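Local coordinates for Lmo0305 protein (Listeria monocytogenes, PDB 3PJ0) that belongs to the fold type I family of pyridoxal-phosphate-dependent proteins, although its precise function is not established, at residues 62-67 with 220-225; 51-56 with 66-71; 15-20 with 341-346; 314-319 with 349-354. One frame throughout, in Å; residues are numbered along the deposited sequence.

The four contacts form two clusters, with about 46 Å between the centres of contacts 1 and 4. Contacts 1 and 2, centres about 10 Å apart, share A66 and V67 and fix strand 65-69, outermost in the seven-stranded mixed sheet, against strand 216-220, helix 222-234 and helix 48-61. Contacts 3 and 4, also about 10 Å apart between centres, use helix 345-358 and the small parallel sheet of strands 15-16 and 316-317, where Y15 probably hydrogen-bonds G315 and G317. Contacts 1 and 2 fall between the segments of contact 3, and contact 4 alternates with it. One cluster thus holds the edge of the mixed sheet, while the other unites the two chain ends.

Contact 1 of 4, residues 62-67 with 220-225; sequences GKQSAV and GNDDFV
Strand 65-69, outermost in the large mixed sheet, pairs with the end of strand 216-220 through S65 and G220, an antiparallel hydrogen-bonded pair. G220 N donates to S65 O at 3.0 Å, and S65 N returns the bond to G220 O at 3.2 Å, so the N-H and C=O of both residues are used. Just before it, the side chain of K63 lays CB and CG along the G220 backbone, then bends at chi2 and leads NZ away to the carbonyls of F199 and C196. Q64 instead reaches the start of the helix: extended beyond CG, it crosses D222 at about a right angle, and its amide oxygen OE1 takes the D222 N-H at 2.9 Å in the carbonyl plane and almost straight (173°). D222 opens helix 222-234, and N221, at the N-cap position, makes no capping bond with its own side chain, so the amide of Q64 serves a first-turn N-H from across the contact. Two waters extend this polar border: one joins Q64 N to N221 OD1, the other gives to Q64 OE1 and accepts from D223 N. S65 OG may also reach D222 OD1, but both side chains have alternate positions and the link is doubtful. Further along, V225 turns inward, its CG1 4.0 Å from V67 CB, and the two valines lie alongside, pointing opposite ways.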
loop_
_atom_site.group_PDB
_atom_site.type_symbol
_atom_site.label_atom_id
_atom_site.label_comp_id
_atom_site.label_asym_id
_atom_site.label_seq_id
_atom_site.Cartn_x
_atom_site.Cartn_y
_atom_site.Cartn_z
ATOM N N GLY A 62 -5.042 0.753 24.034
ATOM C CA GLY A 62 -4.792 1.717 25.124
ATOM C C GLY A 62 -3.840 2.854 24.770
ATOM O O GLY A 62 -3.118 3.357 25.626
ATOM N N LYS A 63 -3.863 3.280 23.516
ATOM C CA LYS A 63 -3.003 4.366 23.043
ATOM C C LYS A 63 -3.857 5.574 22.638
ATOM O O LYS A 63 -5.058 5.440 22.343
ATOM C CB LYS A 63 -2.115 3.898 21.879
ATOM C CG LYS A 63 -1.163 2.761 22.195
ATOM C CD LYS A 63 -0.261 3.118 23.360
ATOM C CE LYS A 63 0.652 1.957 23.792
ATOM N NZ LYS A 63 1.518 2.444 24.934
ATOM N N GLN A 64 -3.244 6.753 22.628
ATOM C CA GLN A 64 -3.965 7.981 22.291
ATOM C C GLN A 64 -4.505 7.992 20.860
ATOM O O GLN A 64 -5.619 8.439 20.606
ATOM C CB GLN A 64 -3.060 9.215 22.478
ATOM C CG GLN A 64 -2.585 9.511 23.911
ATOM C CD GLN A 64 -1.833 10.848 24.009
ATOM O OE1 GLN A 64 -1.229 11.316 23.034
ATOM N NE2 GLN A 64 -1.876 11.473 25.203
ATOM N N SER A 65 -3.714 7.505 19.913
ATOM C CA SER A 65 -4.182 7.461 18.546
ATOM C C SER A 65 -3.422 6.420 17.749
ATOM O O SER A 65 -2.462 5.801 18.231
ATOM C CB SER A 65 -4.143 8.849 17.879
ATOM O OG SER A 65 -2.834 9.368 17.756
ATOM N N ALA A 66 -3.869 6.242 16.517
ATOM C CA ALA A 66 -3.346 5.199 15.635
ATOM C C ALA A 66 -3.482 5.639 14.205
ATOM O O ALA A 66 -4.260 6.555 13.891
ATOM C CB ALA A 66 -4.111 3.875 15.839
ATOM N N VAL A 67 -2.712 4.974 13.342
ATOM C CA VAL A 67 -2.748 5.234 11.923
ATOM C C VAL A 67 -2.786 3.899 11.197
ATOM O O VAL A 67 -2.000 2.972 11.481
ATOM C CB VAL A 67 -1.558 6.120 11.432
ATOM C CG1 VAL A 67 -0.274 5.648 12.003
ATOM C CG2 VAL A 67 -1.514 6.193 9.877
ATOM N N GLY A 220 0.269 4.879 19.213
ATOM C CA GLY A 220 1.087 5.501 20.256
ATOM C C GLY A 220 0.551 6.873 20.594
ATOM O O GLY A 220 -0.625 7.127 20.416
ATOM N N ASN A 221 1.404 7.746 21.111
ATOM C CA ASN A 221 0.960 9.087 21.459
ATOM C C ASN A 221 0.587 9.856 20.202
ATOM O O ASN A 221 1.099 9.547 19.102
ATOM C CB ASN A 221 2.060 9.853 22.201
ATOM C CG ASN A 221 2.257 9.373 23.625
ATOM O OD1 ASN A 221 1.452 8.610 24.173
ATOM N ND2 ASN A 221 3.329 9.851 24.251
ATOM N N ASP A 222 -0.301 10.839 20.377
ATOM C CA ASP A 222 -0.737 11.745 19.308
ATOM C C ASP A 222 0.430 12.317 18.497
ATOM O O ASP A 222 0.452 12.236 17.256
ATOM C CB ASP A 222 -1.510 12.937 19.896
ATOM C CG ASP A 222 -2.930 12.599 20.300
ATOM O OD1 ASP A 222 -3.475 11.566 19.857
ATOM O OD2 ASP A 222 -3.536 13.419 21.036
ATOM N N ASP A 223 1.408 12.872 19.198
ATOM C CA ASP A 223 2.577 13.511 18.517
ATOM C C ASP A 223 3.340 12.506 17.651
ATOM O O ASP A 223 3.740 12.833 16.516
ATOM C CB ASP A 223 3.543 14.145 19.489
ATOM C CG ASP A 223 2.960 15.352 20.195
ATOM O OD1 ASP A 223 1.883 15.854 19.807
ATOM O OD2 ASP A 223 3.628 15.815 21.127
ATOM N N PHE A 224 3.551 11.311 18.208
ATOM C CA PHE A 224 4.179 10.201 17.475
ATOM C C PHE A 224 3.406 9.828 16.202
ATOM O O PHE A 224 3.998 9.724 15.132
ATOM C CB PHE A 224 4.344 8.970 18.403
ATOM C CG PHE A 224 4.803 7.707 17.700
ATOM C CD1 PHE A 224 6.154 7.451 17.519
ATOM C CD2 PHE A 224 3.889 6.745 17.288
ATOM C CE1 PHE A 224 6.583 6.269 16.895
ATOM C CE2 PHE A 224 4.305 5.565 16.633
ATOM C CZ PHE A 224 5.657 5.341 16.431
ATOM N N VAL A 225 2.089 9.634 16.327
ATOM C CA VAL A 225 1.221 9.250 15.196
ATOM C C VAL A 225 1.184 10.330 14.124
ATOM O O VAL A 225 1.202 10.031 12.902
ATOM C CB VAL A 225 -0.198 8.835 15.678
ATOM C CG1 VAL A 225 -1.177 8.612 14.505
ATOM C CG2 VAL A 225 -0.115 7.578 16.530
HETATM O O HOH W 1 -0.465 6.676 23.804
HETATM O O HOH W 2 1.083 13.182 22.139
#

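Contact 2 of 4, residues 51-56 with 66-71; sequences EDFETK and AVFFPS
E54 and F68 meet because the glutamate sets CG anti to its carbonyl carbon (chi1 -68°) and then runs extended, carrying the carboxylate off helix 48-61 to strand 65-69. F68 and F53 share another setting: each places CG opposite its backbone N (chi1 -173° in both), which turns the two rings toward one another. OE2 of E54 receives the backbone N-H of F68 at 2.9 Å. The bond is nearly straight at the hydrogen, and the donor comes from the anti side, somewhat out of the carboxylate plane. On its way there the glutamate passes over the peptide that follows A66, its CB 3.6 Å and its CD 3.5 Å from A66 O, while OE2 also rests 3.4 Å from V67 CA. The phenylalanines add an apolar flank. F53 CE2 comes 3.7 Å from F68 CD1, which lies at the edge of the F53 ring near its plane, and the two ring planes stand 69° apart in an oblique pairing. Around them, I246 of helix 243-256 touches both phenylalanine side chains, and F206 meets F53 edge-to-face. Across these segments one polar link, from E54 to F68 N, accompanies the F53-F68 packing, tying helix to outer strand. For the buried carboxylate, the peptide N-H would probably stabilise the anionic form, while the nearby A66 O may work against it.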
loop_
_atom_site.group_PDB
_atom_site.type_symbol
_atom_site.label_atom_id
_atom_site.label_comp_id
_atom_site.label_asym_id
_atom_site.label_seq_id
_atom_site.Cartn_x
_atom_site.Cartn_y
_atom_site.Cartn_z
ATOM N N GLU A 51 -10.974 6.756 9.952
ATOM C CA GLU A 51 -10.864 7.374 11.283
ATOM C C GLU A 51 -11.523 6.557 12.378
ATOM O O GLU A 51 -10.962 6.433 13.477
ATOM C CB GLU A 51 -11.448 8.786 11.280
ATOM C CG GLU A 51 -10.699 9.717 10.375
ATOM C CD GLU A 51 -11.215 11.137 10.431
ATOM O OE1 GLU A 51 -11.665 11.536 11.541
ATOM O OE2 GLU A 51 -11.129 11.840 9.387
ATOM N N ASP A 52 -12.704 6.000 12.100
ATOM C CA ASP A 52 -13.381 5.165 13.076
ATOM C C ASP A 52 -12.569 3.901 13.391
ATOM O O ASP A 52 -12.525 3.486 14.539
ATOM C CB ASP A 52 -14.781 4.782 12.624
ATOM C CG ASP A 52 -15.719 5.997 12.504
ATOM O OD1 ASP A 52 -15.317 7.116 12.816
ATOM O OD2 ASP A 52 -16.839 5.813 12.028
ATOM N N PHE A 53 -11.943 3.293 12.377
ATOM C CA PHE A 53 -11.170 2.075 12.621
ATOM C C PHE A 53 -9.921 2.397 13.425
ATOM O O PHE A 53 -9.566 1.670 14.360
ATOM C CB PHE A 53 -10.796 1.363 11.324
ATOM C CG PHE A 53 -10.149 0.024 11.540
ATOM C CD1 PHE A 53 -10.879 -1.031 12.057
ATOM C CD2 PHE A 53 -8.808 -0.172 11.235
ATOM C CE1 PHE A 53 -10.256 -2.277 12.287
ATOM C CE2 PHE A 53 -8.199 -1.389 11.439
ATOM C CZ PHE A 53 -8.933 -2.454 11.955
ATOM N N GLU A 54 -9.244 3.476 13.072
ATOM C CA GLU A 54 -8.069 3.910 13.851
ATOM C C GLU A 54 -8.444 4.158 15.323
ATOM O O GLU A 54 -7.792 3.661 16.240
ATOM C CB GLU A 54 -7.472 5.179 13.238
ATOM C CG GLU A 54 -6.831 4.922 11.840
ATOM C CD GLU A 54 -6.400 6.159 11.116
ATOM O OE1 GLU A 54 -6.953 7.256 11.420
ATOM O OE2 GLU A 54 -5.544 6.049 10.193
ATOM N N THR A 55 -9.527 4.894 15.538
ATOM C CA THR A 55 -9.983 5.213 16.935
ATOM C C THR A 55 -10.305 3.941 17.729
ATOM O O THR A 55 -9.920 3.801 18.882
ATOM C CB THR A 55 -11.162 6.189 16.909
ATOM O OG1 THR A 55 -10.746 7.353 16.189
ATOM C CG2 THR A 55 -11.571 6.624 18.339
ATOM N N LYS A 56 -10.960 2.993 17.076
ATOM C CA LYS A 56 -11.316 1.715 17.692
ATOM C C LYS A 56 -10.110 0.862 18.117
ATOM O O LYS A 56 -10.077 0.314 19.229
ATOM C CB LYS A 56 -12.147 0.915 16.709
ATOM C CG LYS A 56 -12.499 -0.485 17.149
ATOM C CD LYS A 56 -13.345 -1.166 16.098
ATOM C CE LYS A 56 -13.557 -2.604 16.401
ATOM N NZ LYS A 56 -14.632 -3.200 15.531
ATOM N N ALA A 66 -3.869 6.242 16.517
ATOM C CA ALA A 66 -3.346 5.199 15.635
ATOM C C ALA A 66 -3.482 5.639 14.205
ATOM O O ALA A 66 -4.260 6.555 13.891
ATOM C CB ALA A 66 -4.111 3.875 15.839
ATOM N N VAL A 67 -2.712 4.974 13.342
ATOM C CA VAL A 67 -2.748 5.234 11.923
ATOM C C VAL A 67 -2.786 3.899 11.197
ATOM O O VAL A 67 -2.000 2.972 11.481
ATOM C CB VAL A 67 -1.558 6.120 11.432
ATOM C CG1 VAL A 67 -0.274 5.648 12.003
ATOM C CG2 VAL A 67 -1.514 6.193 9.877
ATOM N N PHE A 68 -3.712 3.804 10.255
ATOM C CA PHE A 68 -3.818 2.613 9.446
ATOM C C PHE A 68 -2.804 2.654 8.294
ATOM O O PHE A 68 -2.798 3.592 7.472
ATOM C CB PHE A 68 -5.250 2.411 8.920
ATOM C CG PHE A 68 -5.437 1.090 8.224
ATOM C CD1 PHE A 68 -5.797 -0.025 8.944
ATOM C CD2 PHE A 68 -5.211 0.962 6.851
ATOM C CE1 PHE A 68 -5.966 -1.262 8.321
ATOM C CE2 PHE A 68 -5.354 -0.261 6.217
ATOM C CZ PHE A 68 -5.725 -1.389 6.955
ATOM N N PHE A 69 -1.975 1.611 8.222
ATOM C CA PHE A 69 -0.936 1.461 7.204
ATOM C C PHE A 69 -1.159 0.288 6.244
ATOM O O PHE A 69 -1.657 -0.736 6.655
ATOM C CB PHE A 69 0.408 1.195 7.895
ATOM C CG PHE A 69 1.190 2.446 8.273
ATOM C CD1 PHE A 69 1.999 3.082 7.334
ATOM C CD2 PHE A 69 1.145 2.960 9.570
ATOM C CE1 PHE A 69 2.730 4.221 7.680
ATOM C CE2 PHE A 69 1.935 4.106 9.930
ATOM C CZ PHE A 69 2.693 4.728 8.980
ATOM N N PRO A 70 -0.770 0.438 4.967
ATOM C CA PRO A 70 -0.915 -0.717 4.080
ATOM C C PRO A 70 -0.091 -1.925 4.542
ATOM O O PRO A 70 -0.462 -3.064 4.259
ATOM C CB PRO A 70 -0.405 -0.198 2.733
ATOM C CG PRO A 70 0.373 1.062 3.043
ATOM C CD PRO A 70 -0.241 1.625 4.256
ATOM N N SER A 71 1.025 -1.684 5.223
ATOM C CA SER A 71 1.883 -2.760 5.687
ATOM C C SER A 71 2.647 -2.440 6.959
ATOM O O SER A 71 2.920 -1.264 7.285
ATOM C CB SER A 71 2.918 -3.085 4.596
ATOM O OG SER A 71 3.875 -2.062 4.509
#

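Contact 3 of 4, residues 15-20 with 341-346; sequences YKLGGN and AEIPAK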
loop_
_atom_site.group_PDB
_atom_site.type_symbol
_atom_site.label_atom_id
_atom_site.label_comp_id
_atom_site.label_asym_id
_atom_site.label_seq_id
_atom_site.Cartn_x
_atom_site.Cartn_y
_atom_site.Cartn_z
ATOM N N TYR A 15 -8.592 -30.700 3.753
ATOM C CA TYR A 15 -8.422 -30.171 5.090
ATOM C C TYR A 15 -6.975 -29.721 5.364
ATOM O O TYR A 15 -6.029 -30.214 4.748
ATOM C CB TYR A 15 -8.848 -31.223 6.108
ATOM C CG TYR A 15 -10.228 -31.824 5.830
ATOM C CD1 TYR A 15 -11.380 -31.074 5.979
ATOM C CD2 TYR A 15 -10.365 -33.151 5.463
ATOM C CE1 TYR A 15 -12.644 -31.631 5.734
ATOM C CE2 TYR A 15 -11.616 -33.715 5.225
ATOM C CZ TYR A 15 -12.747 -32.942 5.360
ATOM O OH TYR A 15 -13.987 -33.501 5.130
ATOM N N LYS A 16 -6.821 -28.798 6.311
ATOM C CA LYS A 16 -5.506 -28.261 6.669
ATOM C C LYS A 16 -5.356 -28.125 8.196
ATOM O O LYS A 16 -6.288 -27.690 8.874
ATOM C CB LYS A 16 -5.322 -26.877 6.065
ATOM C CG LYS A 16 -5.361 -26.747 4.557
ATOM C CD LYS A 16 -4.157 -27.426 3.903
ATOM C CE LYS A 16 -4.089 -27.135 2.406
ATOM N NZ LYS A 16 -5.253 -27.687 1.643
ATOM N N LEU A 17 -4.195 -28.501 8.738
ATOM C CA LEU A 17 -3.945 -28.265 10.149
ATOM C C LEU A 17 -3.816 -26.744 10.358
ATOM O O LEU A 17 -4.372 -26.184 11.290
ATOM C CB LEU A 17 -2.650 -28.933 10.609
ATOM C CG LEU A 17 -2.500 -30.465 10.634
ATOM C CD1 LEU A 17 -1.088 -30.728 11.063
ATOM C CD2 LEU A 17 -3.481 -31.164 11.583
ATOM N N GLY A 18 -3.097 -26.071 9.462
ATOM C CA GLY A 18 -2.858 -24.643 9.610
ATOM C C GLY A 18 -3.734 -23.717 8.802
ATOM O O GLY A 18 -4.398 -24.137 7.839
ATOM N N GLY A 19 -3.729 -22.449 9.204
ATOM C CA GLY A 19 -4.418 -21.394 8.469
ATOM C C GLY A 19 -5.916 -21.242 8.603
ATOM O O GLY A 19 -6.565 -21.909 9.424
ATOM N N ASN A 20 -6.454 -20.350 7.762
ATOM C CA ASN A 20 -7.879 -20.013 7.739
ATOM C C ASN A 20 -8.513 -20.304 6.401
ATOM O O ASN A 20 -9.424 -19.593 5.977
ATOM C CB ASN A 20 -8.055 -18.510 8.053
ATOM C CG ASN A 20 -7.752 -18.182 9.477
ATOM O OD1 ASN A 20 -8.411 -18.686 10.382
ATOM N ND2 ASN A 20 -6.758 -17.323 9.701
ATOM N N ALA A 341 -10.502 -26.593 12.992
ATOM C CA ALA A 341 -11.783 -27.041 13.525
ATOM C C ALA A 341 -12.656 -27.746 12.488
ATOM O O ALA A 341 -13.628 -28.399 12.870
ATOM C CB ALA A 341 -12.544 -25.882 14.169
ATOM N N GLU A 342 -12.326 -27.623 11.204
ATOM C CA GLU A 342 -13.076 -28.290 10.154
ATOM C C GLU A 342 -12.595 -29.715 9.883
ATOM O O GLU A 342 -13.227 -30.449 9.107
ATOM C CB GLU A 342 -13.026 -27.486 8.833
ATOM C CG GLU A 342 -13.580 -26.083 8.900
ATOM C CD GLU A 342 -15.032 -26.013 9.382
ATOM O OE1 GLU A 342 -15.890 -26.766 8.878
ATOM O OE2 GLU A 342 -15.310 -25.177 10.267
ATOM N N ILE A 343 -11.477 -30.125 10.481
ATOM C CA ILE A 343 -10.960 -31.464 10.206
ATOM C C ILE A 343 -11.818 -32.493 10.937
ATOM O O ILE A 343 -11.959 -32.411 12.155
ATOM C CB ILE A 343 -9.513 -31.658 10.639
ATOM C CG1 ILE A 343 -8.597 -30.636 9.983
ATOM C CG2 ILE A 343 -9.033 -33.073 10.214
ATOM C CD1 ILE A 343 -7.172 -30.575 10.622
ATOM N N PRO A 344 -12.403 -33.461 10.205
ATOM C CA PRO A 344 -13.188 -34.471 10.920
ATOM C C PRO A 344 -12.292 -35.272 11.856
ATOM O O PRO A 344 -11.151 -35.556 11.496
ATOM C CB PRO A 344 -13.745 -35.361 9.799
ATOM C CG PRO A 344 -13.583 -34.597 8.547
ATOM C CD PRO A 344 -12.427 -33.661 8.746
ATOM N N ALA A 345 -12.795 -35.634 13.038
ATOM C CA ALA A 345 -11.994 -36.363 14.036
ATOM C C ALA A 345 -11.270 -37.593 13.505
ATOM O O ALA A 345 -10.102 -37.788 13.827
ATOM C CB ALA A 345 -12.845 -36.757 15.244
ATOM N N LYS A 346 -11.955 -38.419 12.716
ATOM C CA LYS A 346 -11.357 -39.648 12.166
ATOM C C LYS A 346 -10.107 -39.364 11.351
ATOM O O LYS A 346 -9.089 -40.043 11.516
ATOM C CB LYS A 346 -12.379 -40.404 11.295
ATOM C CG LYS A 346 -11.829 -41.618 10.523
ATOM C CD LYS A 346 -12.872 -42.198 9.572
ATOM C CE LYS A 346 -12.283 -43.294 8.684
ATOM N NZ LYS A 346 -13.308 -43.924 7.796
#
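Y15 carries this contact, and its side chain can be followed outward atom by atom. CB rests 3.9 Å from I343 CG1, at the inner end of the contact. CE1 then comes 3.6 Å from E342 O, which approaches the ring obliquely. P344, arriving from the opposite direction, sets CD over the centre of one face of the ring, 3.4 Å above its plane: a CH-pi contact only 13° from the ring normal. At the tip the hydroxyl oxygen OH reaches CG of the same proline, at 3.6 Å. The branch of I343 that meets Y15 CB runs on from CG1, extended (chi2 167°), to CD1, 3.5 Å from K16 O and 3.9 Å from L17 CD2. K16 O is thus buried under a methyl group and has no hydrogen-bonding partner in the model. P344 stands at the N-cap position of helix 345-358, so the tyrosine is laid against the entrance of the C-terminal helix. Strand 15-16 runs parallel to strand 316-317, L17 continues inward to L270 and F274 of helix 260-275, and both L17 and I343 touch L348 of helix 345-358.

Contact 4 of 4, residues 314-319 with 349-354; sequences TGVGIS and ELVFRC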
loop_
_atom_site.group_PDB
_atom_site.type_symbol
_atom_site.label_atom_id
_atom_site.label_comp_id
_atom_site.label_asym_id
_atom_site.label_seq_id
_atom_site.Cartn_x
_atom_site.Cartn_y
_atom_site.Cartn_z
ATOM N N THR A 314 -5.116 -39.451 3.974
ATOM C CA THR A 314 -6.066 -38.838 4.934
ATOM C C THR A 314 -6.804 -37.563 4.502
ATOM O O THR A 314 -7.820 -37.212 5.108
ATOM C CB THR A 314 -5.346 -38.494 6.254
ATOM O OG1 THR A 314 -4.461 -37.368 6.064
ATOM C CG2 THR A 314 -4.566 -39.700 6.763
ATOM N N GLY A 315 -6.292 -36.856 3.499
ATOM C CA GLY A 315 -6.897 -35.596 3.049
ATOM C C GLY A 315 -6.580 -34.419 3.961
ATOM O O GLY A 315 -7.169 -33.359 3.811
ATOM N N VAL A 316 -5.651 -34.600 4.906
ATOM C CA VAL A 316 -5.265 -33.555 5.836
ATOM C C VAL A 316 -3.879 -33.002 5.502
ATOM O O VAL A 316 -2.893 -33.693 5.675
ATOM C CB VAL A 316 -5.193 -34.059 7.313
ATOM C CG1 VAL A 316 -4.763 -32.924 8.226
ATOM C CG2 VAL A 316 -6.524 -34.668 7.786
ATOM N N GLY A 317 -3.824 -31.752 5.055
ATOM C CA GLY A 317 -2.561 -31.045 4.797
ATOM C C GLY A 317 -1.756 -30.761 6.066
ATOM O O GLY A 317 -2.224 -30.045 6.960
ATOM N N ILE A 318 -0.549 -31.324 6.143
ATOM C CA ILE A 318 0.348 -31.113 7.279
ATOM C C ILE A 318 1.254 -29.923 6.986
ATOM O O ILE A 318 1.259 -28.926 7.718
ATOM C CB ILE A 318 1.225 -32.349 7.528
ATOM C CG1 ILE A 318 0.348 -33.553 7.855
ATOM C CG2 ILE A 318 2.217 -32.064 8.661
ATOM C CD1 ILE A 318 -0.469 -33.373 9.069
ATOM N N SER A 319 2.002 -30.014 5.890
ATOM C CA SER A 319 2.881 -28.911 5.482
ATOM C C SER A 319 3.172 -28.999 3.990
ATOM O O SER A 319 3.347 -30.097 3.449
ATOM C CB SER A 319 4.212 -28.906 6.232
ATOM O OG SER A 319 4.933 -27.711 5.911
ATOM N N GLU A 349 -7.231 -38.201 13.692
ATOM C CA GLU A 349 -6.659 -39.370 14.401
ATOM C C GLU A 349 -5.777 -40.188 13.480
ATOM O O GLU A 349 -4.706 -40.641 13.871
ATOM C CB GLU A 349 -7.747 -40.326 14.931
ATOM C CG GLU A 349 -8.596 -39.778 16.060
ATOM C CD GLU A 349 -7.780 -39.392 17.294
ATOM O OE1 GLU A 349 -6.671 -39.957 17.498
ATOM O OE2 GLU A 349 -8.259 -38.514 18.060
ATOM N N LEU A 350 -6.229 -40.353 12.241
ATOM C CA LEU A 350 -5.520 -41.189 11.280
ATOM C C LEU A 350 -4.148 -40.629 10.913
ATOM O O LEU A 350 -3.182 -41.397 10.764
ATOM C CB LEU A 350 -6.376 -41.403 10.039
ATOM C CG LEU A 350 -5.910 -42.413 8.995
ATOM C CD1 LEU A 350 -5.689 -43.817 9.577
ATOM C CD2 LEU A 350 -6.951 -42.451 7.879
ATOM N N VAL A 351 -4.071 -39.300 10.790
ATOM C CA VAL A 351 -2.822 -38.606 10.490
ATOM C C VAL A 351 -1.722 -39.015 11.461
ATOM O O VAL A 351 -0.621 -39.357 11.049
ATOM C CB VAL A 351 -2.992 -37.065 10.582
ATOM C CG1 VAL A 351 -1.632 -36.376 10.776
ATOM C CG2 VAL A 351 -3.750 -36.543 9.366
ATOM N N PHE A 352 -2.043 -38.992 12.751
ATOM C CA PHE A 352 -1.079 -39.318 13.788
ATOM C C PHE A 352 -0.850 -40.808 13.974
ATOM O O PHE A 352 0.269 -41.216 14.248
ATOM C CB PHE A 352 -1.439 -38.587 15.075
ATOM C CG PHE A 352 -1.280 -37.107 14.941
ATOM C CD1 PHE A 352 -0.019 -36.525 15.070
ATOM C CD2 PHE A 352 -2.349 -36.297 14.599
ATOM C CE1 PHE A 352 0.151 -35.165 14.903
ATOM C CE2 PHE A 352 -2.173 -34.938 14.429
ATOM C CZ PHE A 352 -0.915 -34.373 14.591
ATOM N N ARG A 353 -1.890 -41.620 13.807
ATOM C CA ARG A 353 -1.701 -43.064 13.820
ATOM C C ARG A 353 -0.688 -43.390 12.711
ATOM O O ARG A 353 0.279 -44.116 12.958
ATOM C CB ARG A 353 -3.029 -43.792 13.603
ATOM N N CYS A 354 -0.872 -42.808 11.518
ATOM C CA CYS A 354 0.044 -43.030 10.374
ATOM C C CYS A 354 1.438 -42.456 10.608
ATOM O O CYS A 354 2.444 -43.064 10.239
ATOM C CB CYS A 354 -0.511 -42.433 9.076
ATOM S SG CYS A 354 -1.943 -43.278 8.382
#
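T314 OG1 is held by two backbone groups: it accepts the N-H of V316 at 3.2 Å, closing an ST turn, and is hydrogen-bonded to I310 O one turn back in helix 300-314. V351 CG2 packs 3.5 Å from T314 OG1. The torsion that puts OG1 between the backbone N and the carbonyl carbon (chi1 72°) lets the hydroxyl face the V316 amide while the methyl CG2 turns to L350, 3.8 Å from both its CG and CD2. V351 carries most of the contact from helix 345-358. Its CG2 comes side-on to V316, 3.5 Å from CB, the two side chains crossing at about a right angle. CG1 points to I318 CD1, tip to tip, though I318 has two positions and this touch is less certain. The helix thereby packs on the end of helix 300-314 and on strand 316-317, where L17 and I343 also meet V316. No hydrogen bond joins the segments; T314 O instead bonds the side chain of N347, earlier in helix 345-358. Cohesion is therefore apolar, and the threonine hydroxyl lies buried beside a valine with its hydrogen bonds made within its own part of the chain.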